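Local coordinates for protein 2-hydroxyhepta-2,4-diene-1,7-dioate isomerase (Corynebacterium glutamicum, PDB 4DBF) that is a magnesium-binding enzyme of the fumarylacetoacetate hydrolase family that probably acts as an oxaloacetate decarboxylase, at residues Asn149-Ala152 with Asp153-Lys156; Met231-Met235 with Gly236-Glu240. One frame throughout, in Å; residues are numbered along the deposited sequence.

Interaction 1 (Asn149-Ala152 with Asp153-Lys156); sequences NVKA and DDWK
The chi1 torsion of Trp155, 73°, sets CG between its backbone N and carbonyl carbon, a torsion that swings one edge of the indole back to Ala152. Asp154 has a different first torsion, -60°, with CG beside its own backbone N, and its carboxylate is turned back toward Lys151. The indole meets the Ala152 carbonyl edge-on: Trp155 CD1 lies 3.1 Å from Ala152 O, with the oxygen in the plane of the ring. Lys156 covers one face of that ring, its CG sitting over the ring centre. Asp154 OD1 is 3.6 Å from Lys151 CB. A water joins the same two residues. It accepts from Lys151 N and donates to Asp154 OD1, at 2.9 Å and 2.7 Å. The backbone makes a short 3-10 turn on the loop between strands 133-143 and 159-170 of the FAH domain. Two successive i to i+3 bonds define it. Asp154 N donates to Lys151 O over 2.9 Å, and Trp155 N donates to Ala152 O over 3.2 Å. Both are bent at the hydrogen, and both donors stand well above the plane of the acceptor carbonyl. Lys151 runs extended alongside Asp153, the two side chains pointing the same way. Its methylene CD comes to 3.7 Å from Asp153 OD1, but Lys151 NZ stays 5.0 Å from Asp153 OD2. The opposite charges are therefore near without a salt bridge, and any attraction is probably weakened by solvent at this exposed site. Val150 CG1 makes a loose contact with Asp154 O. Around the turn, Val150 N is bonded to Thr243 OG1, and Asp154 O to Ser157 OG. Val150 also packs on Val158, and Trp155 touches Leu205.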
loop_
_atom_site.group_PDB
_atom_site.type_symbol
_atom_site.label_atom_id
_atom_site.label_comp_id
_atom_site.label_asym_id
_atom_site.label_seq_id
_atom_site.Cartn_x
_atom_site.Cartn_y
_atom_site.Cartn_z
ATOM N N ASN A 149 3.895 -6.853 -16.187
ATOM C CA ASN A 149 4.236 -6.661 -17.610
ATOM C C ASN A 149 3.071 -7.004 -18.566
ATOM O O ASN A 149 3.261 -7.673 -19.607
ATOM C CB ASN A 149 5.511 -7.490 -18.002
ATOM C CG ASN A 149 6.751 -7.065 -17.237
ATOM O OD1 ASN A 149 7.069 -5.873 -17.158
ATOM N ND2 ASN A 149 7.448 -8.061 -16.597
ATOM N N VAL A 150 1.856 -6.602 -18.218
ATOM C CA VAL A 150 0.726 -6.837 -19.088
ATOM C C VAL A 150 0.833 -5.873 -20.273
ATOM O O VAL A 150 1.092 -4.695 -20.082
ATOM C CB VAL A 150 -0.558 -6.586 -18.374
ATOM C CG1 VAL A 150 -1.732 -6.906 -19.270
ATOM C CG2 VAL A 150 -0.571 -7.402 -17.094
ATOM N N LYS A 151 0.657 -6.397 -21.489
ATOM C CA LYS A 151 0.559 -5.569 -22.681
ATOM C C LYS A 151 -0.803 -4.881 -22.716
ATOM O O LYS A 151 -1.806 -5.473 -22.372
ATOM C CB LYS A 151 0.759 -6.457 -23.947
ATOM C CG LYS A 151 1.172 -5.659 -25.202
ATOM C CD LYS A 151 1.280 -6.621 -26.433
ATOM C CE LYS A 151 1.449 -5.826 -27.734
ATOM N NZ LYS A 151 2.138 -6.639 -28.834
ATOM N N ALA A 152 -0.829 -3.626 -23.135
ATOM C CA ALA A 152 -2.044 -2.818 -23.131
ATOM C C ALA A 152 -3.222 -3.528 -23.775
ATOM O O ALA A 152 -4.312 -3.567 -23.227
ATOM C CB ALA A 152 -1.769 -1.478 -23.811
ATOM N N ASP A 153 -3.020 -4.137 -24.945
ATOM C CA ASP A 153 -4.173 -4.709 -25.596
ATOM C C ASP A 153 -4.598 -6.089 -25.007
ATOM O O ASP A 153 -5.661 -6.626 -25.380
ATOM C CB ASP A 153 -4.027 -4.654 -27.142
ATOM C CG ASP A 153 -2.971 -5.557 -27.647
ATOM O OD1 ASP A 153 -2.398 -6.287 -26.823
ATOM O OD2 ASP A 153 -2.704 -5.540 -28.873
ATOM N N ASP A 154 -3.811 -6.629 -24.074
ATOM C CA ASP A 154 -4.225 -7.821 -23.266
ATOM C C ASP A 154 -4.881 -7.459 -21.903
ATOM O O ASP A 154 -5.063 -8.316 -21.057
ATOM C CB ASP A 154 -3.022 -8.737 -22.988
ATOM C CG ASP A 154 -2.390 -9.268 -24.275
ATOM O OD1 ASP A 154 -1.161 -9.469 -24.288
ATOM O OD2 ASP A 154 -3.130 -9.441 -25.263
ATOM N N TRP A 155 -5.292 -6.213 -21.715
ATOM C CA TRP A 155 -5.739 -5.783 -20.379
ATOM C C TRP A 155 -6.902 -6.559 -19.830
ATOM O O TRP A 155 -6.940 -6.847 -18.637
ATOM C CB TRP A 155 -5.992 -4.290 -20.351
ATOM C CG TRP A 155 -7.200 -3.794 -21.039
ATOM C CD1 TRP A 155 -7.282 -3.272 -22.321
ATOM C CD2 TRP A 155 -8.489 -3.668 -20.473
ATOM N NE1 TRP A 155 -8.553 -2.889 -22.583
ATOM C CE2 TRP A 155 -9.323 -3.082 -21.462
ATOM C CE3 TRP A 155 -9.030 -3.972 -19.212
ATOM C CZ2 TRP A 155 -10.655 -2.832 -21.247
ATOM C CZ3 TRP A 155 -10.353 -3.713 -18.990
ATOM C CH2 TRP A 155 -11.170 -3.151 -20.021
ATOM N N LYS A 156 -7.866 -6.902 -20.683
ATOM C CA LYS A 156 -9.044 -7.645 -20.245
ATOM C C LYS A 156 -8.773 -8.974 -19.574
ATOM O O LYS A 156 -9.489 -9.349 -18.670
ATOM C CB LYS A 156 -10.085 -7.835 -21.382
ATOM C CG LYS A 156 -10.747 -6.510 -21.820
ATOM C CD LYS A 156 -11.842 -6.684 -22.865
ATOM C CE LYS A 156 -12.171 -5.318 -23.475
ATOM N NZ LYS A 156 -13.420 -5.257 -24.324
HETATM O O HOH W 1 0.231 -9.162 -22.050
#

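Interaction 2 (Met231-Met235 with Gly236-Glu240); sequences MIMKM and GEIIE
A hydrophobic staple at the start of helix 235-243 pairs Met233, just before the N-cap residue Lys234, with Ile238 in the first turn. Met233 CB lies 3.8 Å from Ile238 CG1. The Met233 chain then crosses Glu237 at about a right angle and bends at its last torsion, which puts CE 3.5 Å from Glu237 CG and close to the backbone of Ile238. At the tip of Ile238, Met231 CE presses on CD1 at 3.3 Å, tighter than usual for two methyl groups. Lys234 O receives Ile238 N over 3.0 Å in a nearly straight bond (164°), and also a weak bond from Glu237 N. Met235 O takes Ile239 N in a bond straighter still (174°), and Met235 SD lies near Ile239 CD1. Glu237 is extended, and its OE1 accepts from a water 2.7 Å away that also donates to Ile232 O. The side chain of Met231 is about 11 Å from the bound magnesium ion, and it packs on Tyr90. Ile238 and Ile239 lean on Ile254 of strand 253-255. The inner side of the helix start is thus packed with methionine and isoleucine side chains, while the Glu237 carboxylate stays hydrated and would probably interact favourably with the positive helix end.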
loop_
_atom_site.group_PDB
_atom_site.type_symbol
_atom_site.label_atom_id
_atom_site.label_comp_id
_atom_site.label_asym_id
_atom_site.label_seq_id
_atom_site.Cartn_x
_atom_site.Cartn_y
_atom_site.Cartn_z
ATOM N N MET A 231 -10.723 10.262 -20.282
ATOM C CA MET A 231 -9.460 9.687 -19.801
ATOM C C MET A 231 -8.314 9.956 -20.764
ATOM O O MET A 231 -8.475 9.779 -21.944
ATOM C CB MET A 231 -9.585 8.163 -19.604
ATOM C CG MET A 231 -10.205 7.829 -18.254
ATOM S SD MET A 231 -10.849 6.133 -18.228
ATOM C CE MET A 231 -9.397 5.223 -17.947
ATOM N N ILE A 232 -7.154 10.319 -20.244
ATOM C CA ILE A 232 -5.978 10.503 -21.062
ATOM C C ILE A 232 -5.274 9.181 -21.372
ATOM O O ILE A 232 -4.945 8.874 -22.544
ATOM C CB ILE A 232 -5.047 11.538 -20.380
ATOM C CG1 ILE A 232 -5.759 12.901 -20.288
ATOM C CG2 ILE A 232 -3.691 11.630 -21.098
ATOM C CD1 ILE A 232 -5.095 13.849 -19.261
ATOM N N MET A 233 -4.999 8.388 -20.326
ATOM C CA MET A 233 -4.578 6.995 -20.544
ATOM C C MET A 233 -5.819 6.166 -20.458
ATOM O O MET A 233 -6.564 6.255 -19.453
ATOM C CB MET A 233 -3.575 6.520 -19.496
ATOM C CG MET A 233 -2.312 7.290 -19.427
ATOM S SD MET A 233 -1.209 6.632 -18.104
ATOM C CE MET A 233 -1.193 4.923 -18.271
ATOM N N LYS A 234 -6.104 5.448 -21.551
ATOM C CA LYS A 234 -7.217 4.519 -21.631
ATOM C C LYS A 234 -6.909 3.311 -20.782
ATOM O O LYS A 234 -5.753 3.124 -20.380
ATOM C CB LYS A 234 -7.413 4.087 -23.087
ATOM C CG LYS A 234 -7.484 5.279 -24.056
ATOM C CD LYS A 234 -8.049 4.873 -25.404
ATOM C CE LYS A 234 -8.851 6.008 -26.039
ATOM N NZ LYS A 234 -8.646 5.921 -27.485
ATOM N N MET A 235 -7.915 2.456 -20.601
ATOM C CA MET A 235 -7.820 1.343 -19.685
ATOM C C MET A 235 -6.566 0.464 -19.900
ATOM O O MET A 235 -5.841 0.118 -18.964
ATOM C CB MET A 235 -9.096 0.521 -19.789
ATOM C CG MET A 235 -9.158 -0.549 -18.788
ATOM S SD MET A 235 -9.243 0.097 -17.089
ATOM C CE MET A 235 -10.243 1.542 -17.157
ATOM N N GLY A 236 -6.306 0.113 -21.148
ATOM C CA GLY A 236 -5.238 -0.833 -21.432
ATOM C C GLY A 236 -3.915 -0.191 -21.142
ATOM O O GLY A 236 -3.010 -0.836 -20.653
ATOM N N GLU A 237 -3.793 1.094 -21.406
ATOM C CA GLU A 237 -2.529 1.757 -21.178
ATOM C C GLU A 237 -2.299 1.929 -19.640
ATOM O O GLU A 237 -1.174 1.824 -19.176
ATOM C CB GLU A 237 -2.492 3.139 -21.828
ATOM C CG GLU A 237 -1.189 3.829 -21.618
ATOM C CD GLU A 237 -1.091 5.233 -22.231
ATOM O OE1 GLU A 237 -2.077 5.729 -22.840
ATOM O OE2 GLU A 237 0.007 5.828 -22.054
ATOM N N ILE A 238 -3.364 2.211 -18.894
ATOM C CA ILE A 238 -3.217 2.278 -17.407
ATOM C C ILE A 238 -2.643 0.951 -16.868
ATOM O O ILE A 238 -1.670 0.923 -16.113
ATOM C CB ILE A 238 -4.570 2.533 -16.763
ATOM C CG1 ILE A 238 -5.079 3.924 -17.203
ATOM C CG2 ILE A 238 -4.445 2.522 -15.192
ATOM C CD1 ILE A 238 -6.531 4.231 -16.698
ATOM N N ILE A 239 -3.247 -0.156 -17.238
ATOM C CA ILE A 239 -2.782 -1.457 -16.780
ATOM C C ILE A 239 -1.328 -1.809 -17.181
ATOM O O ILE A 239 -0.575 -2.308 -16.400
ATOM C CB ILE A 239 -3.803 -2.541 -17.112
ATOM C CG1 ILE A 239 -4.996 -2.411 -16.190
ATOM C CG2 ILE A 239 -3.226 -3.909 -16.964
ATOM C CD1 ILE A 239 -6.302 -2.756 -16.800
ATOM N N GLU A 240 -0.953 -1.475 -18.394
ATOM C CA GLU A 240 0.401 -1.663 -18.856
ATOM C C GLU A 240 1.410 -0.807 -18.085
ATOM O O GLU A 240 2.470 -1.249 -17.694
ATOM C CB GLU A 240 0.447 -1.293 -20.306
ATOM C CG GLU A 240 1.790 -1.360 -20.925
ATOM C CD GLU A 240 1.732 -0.986 -22.378
ATOM O OE1 GLU A 240 1.729 0.186 -22.659
ATOM O OE2 GLU A 240 1.660 -1.866 -23.217
HETATM O O HOH W 2 -2.362 8.376 -23.386
#

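Overall arrangement
The two contacts lie on the same side of the chain's centre, with their own centres about 10 Å apart, and they touch. Interaction 1 is a surface turn with no buried residue. It relies on backbone bonds, water and charged chains. Interaction 2 is partly buried and relies on methionine and isoleucine packing at the start of helix 235-243. That helix also carries the 149-156 loop. Glu240 OE2 probably accepts a hydrogen bond from Ala152 N at 3.0 Å. The indole of Trp155 lies against the helix start, with CZ3 at 3.4 Å from Met235 CG. The loop is thus tied to a helix that also packs on strand 253-255, and Ile239 touches both.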